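Local structure of putative modification methylase (Thermus thermophilus, 2ZIG) at residues A218-P221 with L222-E226. The protein probably transfers a methyl group from S-adenosylmethionine to N4 of cytosine in DNA, as a putative modification methylase of the N4 subfamily. Numbering follows the deposited sequence.
Sequences APFP and LELAE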
ATOM      1  N   ALA B 218     -14.791 -16.179  -6.029  1.00 46.93           N
ATOM      2  CA  ALA B 218     -13.366 -16.174  -5.729  1.00 44.06           C
ATOM      3  C   ALA B 218     -12.853 -14.737  -5.721  1.00 42.47           C
ATOM      4  O   ALA B 218     -13.156 -13.955  -6.622  1.00 43.35           O
ATOM      5  CB  ALA B 218     -12.614 -17.001  -6.766  1.00 44.78           C
ATOM      6  N   PRO B 219     -12.084 -14.364  -4.687  1.00 40.27           N
ATOM      7  CA  PRO B 219     -11.541 -13.006  -4.587  1.00 39.20           C
ATOM      8  C   PRO B 219     -10.421 -12.735  -5.591  1.00 37.02           C
ATOM      9  O   PRO B 219     -10.032 -11.584  -5.804  1.00 38.80           O
ATOM     10  CB  PRO B 219     -11.067 -12.928  -3.135  1.00 38.70           C
ATOM     11  CG  PRO B 219     -10.658 -14.329  -2.851  1.00 38.69           C
ATOM     12  CD  PRO B 219     -11.776 -15.140  -3.475  1.00 39.62           C
ATOM     13  N   PHE B 220      -9.901 -13.795  -6.205  1.00 31.97           N
ATOM     14  CA  PHE B 220      -8.852 -13.632  -7.197  1.00 28.68           C
ATOM     15  C   PHE B 220      -8.782 -14.794  -8.180  1.00 27.01           C
ATOM     16  O   PHE B 220      -9.127 -15.926  -7.848  1.00 27.30           O
ATOM     17  CB  PHE B 220      -7.489 -13.388  -6.521  1.00 28.76           C
ATOM     18  CG  PHE B 220      -7.087 -14.443  -5.533  1.00 27.05           C
ATOM     19  CD1 PHE B 220      -6.658 -15.694  -5.959  1.00 27.86           C
ATOM     20  CD2 PHE B 220      -7.114 -14.177  -4.169  1.00 30.25           C
ATOM     21  CE1 PHE B 220      -6.259 -16.670  -5.039  1.00 27.36           C
ATOM     22  CE2 PHE B 220      -6.718 -15.143  -3.244  1.00 27.98           C
ATOM     23  CZ  PHE B 220      -6.291 -16.391  -3.681  1.00 29.17           C
ATOM     24  N   PRO B 221      -8.354 -14.513  -9.421  1.00 26.05           N
ATOM     25  CA  PRO B 221      -8.232 -15.515 -10.480  1.00 25.85           C
ATOM     26  C   PRO B 221      -7.240 -16.620 -10.142  1.00 25.84           C
ATOM     27  O   PRO B 221      -6.275 -16.411  -9.394  1.00 24.13           O
ATOM     28  CB  PRO B 221      -7.758 -14.697 -11.677  1.00 25.87           C
ATOM     29  CG  PRO B 221      -8.335 -13.355 -11.417  1.00 26.54           C
ATOM     30  CD  PRO B 221      -8.065 -13.173  -9.950  1.00 25.56           C
ATOM     31  N   LEU B 222      -7.479 -17.794 -10.715  1.00 24.82           N
ATOM     32  CA  LEU B 222      -6.606 -18.931 -10.505  1.00 25.37           C
ATOM     33  C   LEU B 222      -5.197 -18.532 -10.967  1.00 25.88           C
ATOM     34  O   LEU B 222      -4.205 -18.801 -10.290  1.00 26.47           O
ATOM     35  CB  LEU B 222      -7.093 -20.120 -11.327  1.00 26.65           C
ATOM     36  CG  LEU B 222      -6.882 -21.537 -10.792  1.00 30.33           C
ATOM     37  CD1 LEU B 222      -6.864 -22.487 -11.978  1.00 29.93           C
ATOM     38  CD2 LEU B 222      -5.583 -21.649 -10.014  1.00 28.76           C
ATOM     39  N   GLU B 223      -5.121 -17.877 -12.119  1.00 23.12           N
ATOM     40  CA  GLU B 223      -3.837 -17.473 -12.662  1.00 26.06           C
ATOM     41  C   GLU B 223      -2.985 -16.664 -11.694  1.00 23.91           C
ATOM     42  O   GLU B 223      -1.764 -16.822 -11.649  1.00 26.48           O
ATOM     43  CB  GLU B 223      -4.029 -16.691 -13.961  1.00 26.97           C
ATOM     44  CG  GLU B 223      -2.739 -16.085 -14.468  1.00 33.16           C
ATOM     45  CD  GLU B 223      -2.843 -15.587 -15.891  1.00 39.22           C
ATOM     46  OE1 GLU B 223      -3.846 -14.913 -16.224  1.00 38.44           O
ATOM     47  OE2 GLU B 223      -1.908 -15.864 -16.675  1.00 42.56           O
ATOM     48  N   LEU B 224      -3.621 -15.791 -10.930  1.00 22.86           N
ATOM     49  CA  LEU B 224      -2.900 -14.975  -9.962  1.00 22.30           C
ATOM     50  C   LEU B 224      -2.353 -15.883  -8.854  1.00 22.68           C
ATOM     51  O   LEU B 224      -1.237 -15.697  -8.373  1.00 21.78           O
ATOM     52  CB  LEU B 224      -3.839 -13.914  -9.385  1.00 23.04           C
ATOM     53  CG  LEU B 224      -3.273 -12.825  -8.463  1.00 27.15           C
ATOM     54  CD1 LEU B 224      -4.260 -11.687  -8.370  1.00 28.17           C
ATOM     55  CD2 LEU B 224      -3.000 -13.386  -7.083  1.00 27.23           C
ATOM     56  N   ALA B 225      -3.138 -16.876  -8.451  1.00 21.61           N
ATOM     57  CA  ALA B 225      -2.678 -17.792  -7.409  1.00 22.61           C
ATOM     58  C   ALA B 225      -1.560 -18.692  -7.939  1.00 22.50           C
ATOM     59  O   ALA B 225      -0.568 -18.944  -7.248  1.00 18.57           O
ATOM     60  CB  ALA B 225      -3.842 -18.641  -6.897  1.00 23.03           C
ATOM     61  N   GLU B 226      -1.709 -19.178  -9.169  1.00 23.02           N
ATOM     62  CA  GLU B 226      -0.687 -20.057  -9.732  1.00 24.88           C
ATOM     63  C   GLU B 226       0.651 -19.344  -9.836  1.00 23.18           C
ATOM     64  O   GLU B 226       1.693 -19.934  -9.603  1.00 23.85           O
ATOM     65  CB  GLU B 226      -1.110 -20.574 -11.105  1.00 24.35           C
ATOM     66  CG  GLU B 226      -2.315 -21.478 -11.052  1.00 29.28           C
ATOM     67  CD  GLU B 226      -2.772 -21.908 -12.424  1.00 33.34           C
ATOM     68  OE1 GLU B 226      -2.901 -21.028 -13.301  1.00 39.98           O
ATOM     69  OE2 GLU B 226      -3.012 -23.115 -12.630  1.00 35.20           O
TER
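Two torsions, on either side of the start of helix 222-232, set Phe220 against Leu224 and Ala225. In Phe220 a chi1 of 55° wedges CG between the N and C branches of its own backbone, which sets CE1 against the Ala225 methyl; in Leu224 CG lies opposite the backbone N (chi1 -173°), and the branch reaches back along the incoming chain. CD1 of Leu224 then lies 4.1 Å from CB of Phe220, at the root of the aromatic side chain, while the methyl of Ala225 approaches further out, its CB 3.6 Å from Phe220 CE1. This methyl meets the ring obliquely; Leu224 CD2 stands obliquely near it too, but farther off.

The joint is a helix N-terminus in which Pro221 takes the N-cap position. The amides of a first turn have no carbonyl of an earlier turn to bond, and an N-cap side chain often serves one of them. Having no hydroxyl or carboxylate to offer, Pro221 caps no amide with its side chain. Its carbonyl oxygen takes the first i+4 helical bond, from Ala225 N, weak at 3.3 Å from Pro221 O though fairly straight at 156°. A second weak bond, strongly bent, reaches the same oxygen from Leu224 N, 3.1 Å from Pro221 O. The next i+4 bond, Glu226 N to Leu222 O, is shorter at 2.8 Å. The pyrrolidine ring adds a looser apolar touch, Pro221 CD lying 4.3 Å from Leu224 CB.

Within the Rossmann-like methyltransferase fold, Val96 of strand 91-97 touches both Phe220 and Leu224, and Ala225 packs on Ala252 of helix 248-255. The Phe220 side chain lies about 4 Å from that of Thr248, which binds S-adenosylmethionine, a ligand absent from this chain.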